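Local coordinates for protein yesU (Bacillus subtilis, PDB 1OQ1) that is of unknown function but has a galectin-like fold and belongs to a family in the concanavalin clan, so that carbohydrate binding is conceivable though unproven, at residues D21-I33 against L42-P56. Numbering follows the deposited sequence.
Sequences DVKDWRMEGGGQI and LSHVQDEAHFVFWCP
Antiparallel pairing of R26-E28 with V52-W54 and of Q32 with S43 joins both segments at the margin of a β-sandwich, each segment passing from one sheet into the other. Where 21-33 changes sheets, at G29-G31, the O of G30 accepts the N-H of V45 (3.1 Å), and a water links G30 N to H50 O. The apolar filling between the sheets centres on F53. Its ring has M27 CE over one face, 3.6 Å from F53 CD1, and W25 CE3 against the opposite face, 3.4 Å from F53 CE2, the W25 and F53 planes being 47° apart. M27 CG lies anti to the backbone N (chi1 174°), and bends farther along bring SE within 3.6 Å of F51 CD1 while CE reaches F53. I33 CD1, from the other sheet, meets F53 CZ at 3.5 Å. C55 CA and P56 CD lie over one W25 face in CH-pi contacts; V22 CG1 covers the other. On the reverse side of the 26-29/51-54 pair, E28 OE1 takes a hydrogen bond with Y107 OH and a weak one from W54 NE1 (3.0 Å), near the indole plane, while OE2 salt-bridges R100. Two face-to-face antiparallel sheets, joined by crossing segments, characterise the galectin-like β-sandwich.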
ATOM      1  N   ASP A  21      15.860  -9.898  -3.421  1.00 12.18           N
ATOM      2  CA  ASP A  21      14.578  -9.480  -3.981  1.00 12.77           C
ATOM      3  C   ASP A  21      14.244  -8.010  -3.733  1.00 13.71           C
ATOM      4  O   ASP A  21      13.488  -7.408  -4.496  1.00 13.37           O
ATOM      5  CB  ASP A  21      13.443 -10.360  -3.446  1.00 12.46           C
ATOM      6  CG  ASP A  21      13.492 -11.769  -4.002  1.00 14.15           C
ATOM      7  OD1 ASP A  21      13.839 -11.911  -5.192  1.00 14.36           O
ATOM      8  OD2 ASP A  21      13.171 -12.728  -3.265  1.00 13.08           O
ATOM      9  N   VAL A  22      14.794  -7.429  -2.672  1.00 13.31           N
ATOM     10  CA  VAL A  22      14.525  -6.026  -2.383  1.00 13.83           C
ATOM     11  C   VAL A  22      15.800  -5.201  -2.506  1.00 17.10           C
ATOM     12  O   VAL A  22      15.927  -4.139  -1.899  1.00 14.40           O
ATOM     13  CB  VAL A  22      13.938  -5.842  -0.971  1.00 14.01           C
ATOM     14  CG1 VAL A  22      12.609  -6.574  -0.870  1.00 12.46           C
ATOM     15  CG2 VAL A  22      14.915  -6.361   0.073  1.00 14.98           C
ATOM     16  N   LYS A  23      16.726  -5.703  -3.315  1.00 19.46           N
ATOM     17  CA  LYS A  23      18.014  -5.059  -3.557  1.00 25.08           C
ATOM     18  C   LYS A  23      17.960  -3.542  -3.738  1.00 24.24           C
ATOM     19  O   LYS A  23      18.622  -2.802  -3.007  1.00 26.78           O
ATOM     20  CB  LYS A  23      18.677  -5.686  -4.788  1.00 28.82           C
ATOM     21  CG  LYS A  23      19.980  -5.020  -5.202  1.00 34.66           C
ATOM     22  CD  LYS A  23      20.537  -5.627  -6.480  1.00 39.08           C
ATOM     23  CE  LYS A  23      21.823  -4.931  -6.907  1.00 42.29           C
ATOM     24  NZ  LYS A  23      21.616  -3.476  -7.161  1.00 43.58           N
ATOM     25  N   ASP A  24      17.178  -3.079  -4.710  1.00 22.34           N
ATOM     26  CA  ASP A  24      17.080  -1.651  -4.991  1.00 22.31           C
ATOM     27  C   ASP A  24      15.865  -0.941  -4.403  1.00 19.09           C
ATOM     28  O   ASP A  24      15.518   0.153  -4.846  1.00 18.68           O
ATOM     29  CB  ASP A  24      17.110  -1.408  -6.503  1.00 27.04           C
ATOM     30  CG  ASP A  24      18.469  -1.693  -7.115  1.00 30.85           C
ATOM     31  OD1 ASP A  24      19.449  -1.022  -6.728  1.00 33.38           O
ATOM     32  OD2 ASP A  24      18.555  -2.586  -7.985  1.00 33.51           O
ATOM     33  N   TRP A  25      15.215  -1.550  -3.418  1.00 16.25           N
ATOM     34  CA  TRP A  25      14.058  -0.912  -2.797  1.00 14.65           C
ATOM     35  C   TRP A  25      14.545   0.219  -1.900  1.00 14.77           C
ATOM     36  O   TRP A  25      15.670   0.181  -1.405  1.00 13.89           O
ATOM     37  CB  TRP A  25      13.256  -1.929  -1.983  1.00 12.27           C
ATOM     38  CG  TRP A  25      12.418  -2.832  -2.836  1.00 11.64           C
ATOM     39  CD1 TRP A  25      12.788  -3.427  -4.007  1.00 11.51           C
ATOM     40  CD2 TRP A  25      11.064  -3.238  -2.590  1.00 10.80           C
ATOM     41  NE1 TRP A  25      11.749  -4.174  -4.509  1.00 12.81           N
ATOM     42  CE2 TRP A  25      10.677  -4.076  -3.660  1.00 11.16           C
ATOM     43  CE3 TRP A  25      10.139  -2.974  -1.571  1.00  9.64           C
ATOM     44  CZ2 TRP A  25       9.404  -4.651  -3.741  1.00 10.47           C
ATOM     45  CZ3 TRP A  25       8.873  -3.545  -1.653  1.00  9.81           C
ATOM     46  CH2 TRP A  25       8.518  -4.374  -2.731  1.00  8.73           C
ATOM     47  N   ARG A  26      13.705   1.230  -1.700  1.00 13.50           N
ATOM     48  CA  ARG A  26      14.090   2.357  -0.862  1.00 14.97           C
ATOM     49  C   ARG A  26      13.321   2.418   0.445  1.00 14.17           C
ATOM     50  O   ARG A  26      12.098   2.580   0.456  1.00 11.50           O
ATOM     51  CB  ARG A  26      13.917   3.676  -1.616  1.00 20.22           C
ATOM     52  CG  ARG A  26      14.877   3.852  -2.777  1.00 28.55           C
ATOM     53  CD  ARG A  26      15.079   5.325  -3.093  1.00 34.61           C
ATOM     54  NE  ARG A  26      15.979   5.528  -4.225  1.00 39.80           N
ATOM     55  CZ  ARG A  26      16.411   6.719  -4.628  1.00 41.97           C
ATOM     56  NH1 ARG A  26      16.027   7.817  -3.989  1.00 42.96           N
ATOM     57  NH2 ARG A  26      17.222   6.812  -5.673  1.00 43.40           N
HETATM   58  N   MSE A  27      14.057   2.289   1.544  1.00 11.81           N
HETATM   59  CA  MSE A  27      13.479   2.329   2.878  1.00 12.54           C
HETATM   60  C   MSE A  27      13.557   3.743   3.442  1.00 12.20           C
HETATM   61  O   MSE A  27      14.643   4.308   3.578  1.00 12.80           O
HETATM   62  CB  MSE A  27      14.231   1.358   3.796  1.00 13.76           C
HETATM   63  CG  MSE A  27      13.824   1.410   5.265  1.00 15.11           C
HETATM   64 SE   MSE A  27      11.979   0.914   5.599  0.95 21.03          SE
HETATM   65  CE  MSE A  27      12.152  -1.011   5.473  1.00 16.22           C
ATOM     66  N   GLU A  28      12.400   4.318   3.757  1.00 10.53           N
ATOM     67  CA  GLU A  28      12.341   5.665   4.318  1.00  9.56           C
ATOM     68  C   GLU A  28      11.775   5.552   5.726  1.00 10.25           C
ATOM     69  O   GLU A  28      10.574   5.377   5.915  1.00  9.63           O
ATOM     70  CB  GLU A  28      11.457   6.567   3.442  1.00 10.51           C
ATOM     71  CG  GLU A  28      11.930   6.639   1.988  1.00 10.20           C
ATOM     72  CD  GLU A  28      11.054   7.503   1.090  1.00 10.15           C
ATOM     73  OE1 GLU A  28       9.900   7.804   1.461  1.00 11.18           O
ATOM     74  OE2 GLU A  28      11.523   7.872  -0.007  1.00 12.76           O
ATOM     75  N   GLY A  29      12.649   5.646   6.719  1.00  9.45           N
ATOM     76  CA  GLY A  29      12.195   5.522   8.089  1.00  9.03           C
ATOM     77  C   GLY A  29      12.864   4.320   8.721  1.00  9.32           C
ATOM     78  O   GLY A  29      13.573   3.576   8.038  1.00 10.90           O
ATOM     79  N   GLY A  30      12.612   4.116  10.010  1.00  8.40           N
ATOM     80  CA  GLY A  30      13.244   3.032  10.744  1.00  9.44           C
ATOM     81  C   GLY A  30      12.691   1.627  10.626  1.00  9.41           C
ATOM     82  O   GLY A  30      12.449   0.964  11.638  1.00  8.55           O
ATOM     83  N   GLY A  31      12.493   1.163   9.397  1.00  9.86           N
ATOM     84  CA  GLY A  31      11.991  -0.183   9.209  1.00  9.64           C
ATOM     85  C   GLY A  31      13.110  -1.194   9.363  1.00 12.08           C
ATOM     86  O   GLY A  31      14.276  -0.892   9.110  1.00 12.20           O
ATOM     87  N   GLN A  32      12.754  -2.401   9.784  1.00 12.78           N
ATOM     88  CA  GLN A  32      13.729  -3.466   9.962  1.00 16.41           C
ATOM     89  C   GLN A  32      13.334  -4.597   9.015  1.00 15.81           C
ATOM     90  O   GLN A  32      12.183  -5.027   9.008  1.00 14.47           O
ATOM     91  CB  GLN A  32      13.704  -3.938  11.415  1.00 21.83           C
ATOM     92  CG  GLN A  32      14.883  -4.790  11.827  1.00 30.63           C
ATOM     93  CD  GLN A  32      14.949  -4.978  13.329  1.00 35.20           C
ATOM     94  OE1 GLN A  32      15.851  -5.637  13.845  1.00 39.51           O
ATOM     95  NE2 GLN A  32      13.990  -4.394  14.042  1.00 37.67           N
ATOM     96  N   ILE A  33      14.291  -5.063   8.218  1.00 15.31           N
ATOM     97  CA  ILE A  33      14.055  -6.123   7.243  1.00 16.82           C
ATOM     98  C   ILE A  33      14.652  -7.469   7.655  1.00 17.90           C
ATOM     99  O   ILE A  33      15.795  -7.540   8.110  1.00 16.29           O
ATOM    100  CB  ILE A  33      14.640  -5.719   5.870  1.00 17.43           C
ATOM    101  CG1 ILE A  33      13.915  -4.477   5.348  1.00 16.98           C
ATOM    102  CG2 ILE A  33      14.532  -6.871   4.887  1.00 18.00           C
ATOM    103  CD1 ILE A  33      14.573  -3.843   4.146  1.00 18.37           C
ATOM    104  N   LEU A  42       8.698  -7.467   8.059  1.00  7.40           N
ATOM    105  CA  LEU A  42       8.932  -6.045   8.284  1.00  7.39           C
ATOM    106  C   LEU A  42       8.575  -5.691   9.724  1.00  7.62           C
ATOM    107  O   LEU A  42       7.467  -5.976  10.189  1.00  7.31           O
ATOM    108  CB  LEU A  42       8.100  -5.187   7.318  1.00  7.27           C
ATOM    109  CG  LEU A  42       8.523  -5.194   5.845  1.00  7.60           C
ATOM    110  CD1 LEU A  42       7.614  -4.261   5.048  1.00  8.70           C
ATOM    111  CD2 LEU A  42       9.977  -4.753   5.717  1.00  8.70           C
ATOM    112  N   SER A  43       9.530  -5.096  10.434  1.00  8.36           N
ATOM    113  CA  SER A  43       9.328  -4.679  11.825  1.00  8.53           C
ATOM    114  C   SER A  43       9.921  -3.286  12.003  1.00  8.39           C
ATOM    115  O   SER A  43      10.260  -2.632  11.019  1.00  7.93           O
ATOM    116  CB  SER A  43       9.981  -5.672  12.797  1.00  9.59           C
ATOM    117  OG  SER A  43      11.360  -5.826  12.526  1.00 11.64           O
ATOM    118  N   HIS A  44      10.066  -2.836  13.247  1.00  9.14           N
ATOM    119  CA  HIS A  44      10.577  -1.490  13.498  1.00  8.32           C
ATOM    120  C   HIS A  44      11.718  -1.446  14.512  1.00  9.49           C
ATOM    121  O   HIS A  44      11.762  -2.250  15.443  1.00 10.36           O
ATOM    122  CB  HIS A  44       9.417  -0.612  13.969  1.00  7.06           C
ATOM    123  CG  HIS A  44       8.254  -0.600  13.023  1.00  6.99           C
ATOM    124  ND1 HIS A  44       8.042   0.417  12.116  1.00  8.76           N
ATOM    125  CD2 HIS A  44       7.259  -1.496  12.822  1.00  7.99           C
ATOM    126  CE1 HIS A  44       6.965   0.146  11.397  1.00  8.49           C
ATOM    127  NE2 HIS A  44       6.472  -1.010  11.804  1.00  8.78           N
ATOM    128  N   VAL A  45      12.640  -0.503  14.331  1.00 10.25           N
ATOM    129  CA  VAL A  45      13.771  -0.387  15.244  1.00 11.69           C
ATOM    130  C   VAL A  45      13.365   0.260  16.569  1.00 13.43           C
ATOM    131  O   VAL A  45      14.028   0.061  17.586  1.00 14.37           O
ATOM    132  CB  VAL A  45      14.941   0.409  14.603  1.00 10.81           C
ATOM    133  CG1 VAL A  45      15.430  -0.316  13.351  1.00 12.37           C
ATOM    134  CG2 VAL A  45      14.503   1.827  14.267  1.00 12.06           C
ATOM    135  N   GLN A  46      12.273   1.024  16.548  1.00 13.11           N
ATOM    136  CA  GLN A  46      11.739   1.698  17.737  1.00 17.51           C
ATOM    137  C   GLN A  46      10.209   1.731  17.704  1.00 17.65           C
ATOM    138  O   GLN A  46       9.606   1.559  16.649  1.00 18.02           O
ATOM    139  CB  GLN A  46      12.263   3.132  17.832  1.00 18.35           C
ATOM    140  CG  GLN A  46      13.722   3.237  18.192  1.00 19.59           C
ATOM    141  CD  GLN A  46      14.097   4.637  18.624  1.00 20.65           C
ATOM    142  OE1 GLN A  46      13.366   5.276  19.379  1.00 23.31           O
ATOM    143  NE2 GLN A  46      15.240   5.117  18.158  1.00 21.17           N
ATOM    144  N   ASP A  47       9.592   1.978  18.857  1.00 20.66           N
ATOM    145  CA  ASP A  47       8.132   2.004  18.960  1.00 21.96           C
ATOM    146  C   ASP A  47       7.390   3.007  18.080  1.00 19.31           C
ATOM    147  O   ASP A  47       6.208   2.820  17.795  1.00 20.62           O
ATOM    148  CB  ASP A  47       7.714   2.191  20.421  1.00 27.02           C
ATOM    149  CG  ASP A  47       7.728   0.887  21.197  1.00 30.48           C
ATOM    150  OD1 ASP A  47       7.523   0.919  22.430  1.00 34.55           O
ATOM    151  OD2 ASP A  47       7.936  -0.174  20.570  1.00 30.53           O
ATOM    152  N   GLU A  48       8.064   4.070  17.656  1.00 14.80           N
ATOM    153  CA  GLU A  48       7.421   5.053  16.792  1.00 13.74           C
ATOM    154  C   GLU A  48       8.221   5.263  15.504  1.00 11.27           C
ATOM    155  O   GLU A  48       8.136   6.316  14.866  1.00 10.62           O
ATOM    156  CB  GLU A  48       7.248   6.388  17.526  1.00 16.21           C
ATOM    157  CG  GLU A  48       6.476   6.309  18.849  1.00 19.76           C
ATOM    158  CD  GLU A  48       5.133   5.589  18.739  1.00 22.91           C
ATOM    159  OE1 GLU A  48       4.389   5.826  17.765  1.00 22.19           O
ATOM    160  OE2 GLU A  48       4.815   4.793  19.648  1.00 26.83           O
ATOM    161  N   ALA A  49       8.994   4.249  15.123  1.00 10.45           N
ATOM    162  CA  ALA A  49       9.814   4.316  13.915  1.00  9.39           C
ATOM    163  C   ALA A  49       9.010   3.939  12.671  1.00  9.24           C
ATOM    164  O   ALA A  49       9.271   2.913  12.038  1.00  9.93           O
ATOM    165  CB  ALA A  49      11.026   3.392  14.054  1.00  9.09           C
ATOM    166  N   HIS A  50       8.045   4.782  12.321  1.00  7.50           N
ATOM    167  CA  HIS A  50       7.187   4.542  11.163  1.00  6.70           C
ATOM    168  C   HIS A  50       7.992   4.650   9.869  1.00  6.66           C
ATOM    169  O   HIS A  50       8.991   5.376   9.810  1.00  7.07           O
ATOM    170  CB  HIS A  50       6.034   5.547  11.172  1.00  6.06           C
ATOM    171  CG  HIS A  50       5.374   5.686  12.512  1.00  6.81           C
ATOM    172  ND1 HIS A  50       5.062   4.602  13.301  1.00  8.15           N
ATOM    173  CD2 HIS A  50       4.979   6.781  13.203  1.00  9.25           C
ATOM    174  CE1 HIS A  50       4.506   5.021  14.424  1.00  8.68           C
ATOM    175  NE2 HIS A  50       4.443   6.341  14.390  1.00  9.32           N
ATOM    176  N   PHE A  51       7.563   3.944   8.828  1.00  6.77           N
ATOM    177  CA  PHE A  51       8.306   3.976   7.573  1.00  7.56           C
ATOM    178  C   PHE A  51       7.461   3.712   6.337  1.00  7.68           C
ATOM    179  O   PHE A  51       6.289   3.366   6.427  1.00  7.63           O
ATOM    180  CB  PHE A  51       9.419   2.918   7.617  1.00  7.86           C
ATOM    181  CG  PHE A  51       8.913   1.489   7.550  1.00  7.75           C
ATOM    182  CD1 PHE A  51       8.425   0.955   6.355  1.00  8.67           C
ATOM    183  CD2 PHE A  51       8.917   0.683   8.682  1.00  7.95           C
ATOM    184  CE1 PHE A  51       7.949  -0.362   6.292  1.00  9.25           C
ATOM    185  CE2 PHE A  51       8.441  -0.637   8.628  1.00  8.50           C
ATOM    186  CZ  PHE A  51       7.956  -1.155   7.427  1.00  8.54           C
ATOM    187  N   VAL A  52       8.086   3.903   5.181  1.00  7.27           N
ATOM    188  CA  VAL A  52       7.476   3.589   3.897  1.00  7.14           C
ATOM    189  C   VAL A  52       8.627   2.923   3.143  1.00  8.40           C
ATOM    190  O   VAL A  52       9.709   3.496   3.015  1.00  9.44           O
ATOM    191  CB  VAL A  52       7.000   4.829   3.126  1.00  6.41           C
ATOM    192  CG1 VAL A  52       6.351   4.386   1.816  1.00  7.88           C
ATOM    193  CG2 VAL A  52       5.995   5.619   3.963  1.00  8.03           C
ATOM    194  N   PHE A  53       8.390   1.701   2.675  1.00  7.00           N
ATOM    195  CA  PHE A  53       9.389   0.905   1.959  1.00  7.77           C
ATOM    196  C   PHE A  53       8.924   0.825   0.508  1.00  7.95           C
ATOM    197  O   PHE A  53       7.954   0.137   0.203  1.00  9.72           O
ATOM    198  CB  PHE A  53       9.446  -0.482   2.605  1.00  7.71           C
ATOM    199  CG  PHE A  53      10.566  -1.356   2.116  1.00  8.80           C
ATOM    200  CD1 PHE A  53      11.838  -0.838   1.885  1.00  9.94           C
ATOM    201  CD2 PHE A  53      10.360  -2.722   1.954  1.00 11.01           C
ATOM    202  CE1 PHE A  53      12.885  -1.670   1.502  1.00  9.69           C
ATOM    203  CE2 PHE A  53      11.403  -3.565   1.573  1.00 10.77           C
ATOM    204  CZ  PHE A  53      12.667  -3.036   1.347  1.00 10.92           C
ATOM    205  N   TRP A  54       9.624   1.529  -0.378  1.00  8.35           N
ATOM    206  CA  TRP A  54       9.245   1.593  -1.788  1.00  9.05           C
ATOM    207  C   TRP A  54       9.880   0.633  -2.779  1.00  9.19           C
ATOM    208  O   TRP A  54      11.078   0.358  -2.723  1.00 10.77           O
ATOM    209  CB  TRP A  54       9.515   2.993  -2.356  1.00  9.38           C
ATOM    210  CG  TRP A  54       8.849   4.124  -1.669  1.00  8.14           C
ATOM    211  CD1 TRP A  54       9.370   4.906  -0.673  1.00  8.79           C
ATOM    212  CD2 TRP A  54       7.542   4.636  -1.941  1.00  7.43           C
ATOM    213  NE1 TRP A  54       8.466   5.875  -0.313  1.00  8.86           N
ATOM    214  CE2 TRP A  54       7.334   5.733  -1.075  1.00  8.50           C
ATOM    215  CE3 TRP A  54       6.524   4.275  -2.835  1.00  8.50           C
ATOM    216  CZ2 TRP A  54       6.146   6.475  -1.075  1.00  6.30           C
ATOM    217  CZ3 TRP A  54       5.338   5.014  -2.835  1.00  7.55           C
ATOM    218  CH2 TRP A  54       5.163   6.102  -1.960  1.00  6.89           C
ATOM    219  N   CYS A  55       9.058   0.158  -3.709  1.00  9.40           N
ATOM    220  CA  CYS A  55       9.523  -0.678  -4.806  1.00  9.68           C
ATOM    221  C   CYS A  55      10.059   0.407  -5.753  1.00 10.30           C
ATOM    222  O   CYS A  55       9.433   1.455  -5.916  1.00  9.83           O
ATOM    223  CB  CYS A  55       8.343  -1.416  -5.440  1.00  9.72           C
ATOM    224  SG  CYS A  55       8.702  -2.213  -7.024  1.00 10.52           S
ATOM    225  N   PRO A  56      11.208   0.174  -6.403  1.00 11.25           N
ATOM    226  CA  PRO A  56      11.741   1.210  -7.298  1.00 11.80           C
ATOM    227  C   PRO A  56      11.094   1.388  -8.669  1.00 12.14           C
ATOM    228  O   PRO A  56      11.308   2.409  -9.326  1.00 12.73           O
ATOM    229  CB  PRO A  56      13.208   0.817  -7.419  1.00 12.95           C
ATOM    230  CG  PRO A  56      13.123  -0.684  -7.454  1.00 14.05           C
ATOM    231  CD  PRO A  56      12.102  -0.997  -6.354  1.00 12.50           C
TER
HETATM  232  O   HOH W   1      11.059   6.025  11.392  1.00 10.72           O
HETATM  233  O   HOH W   2      11.901  -7.743  10.560  1.00 14.40           O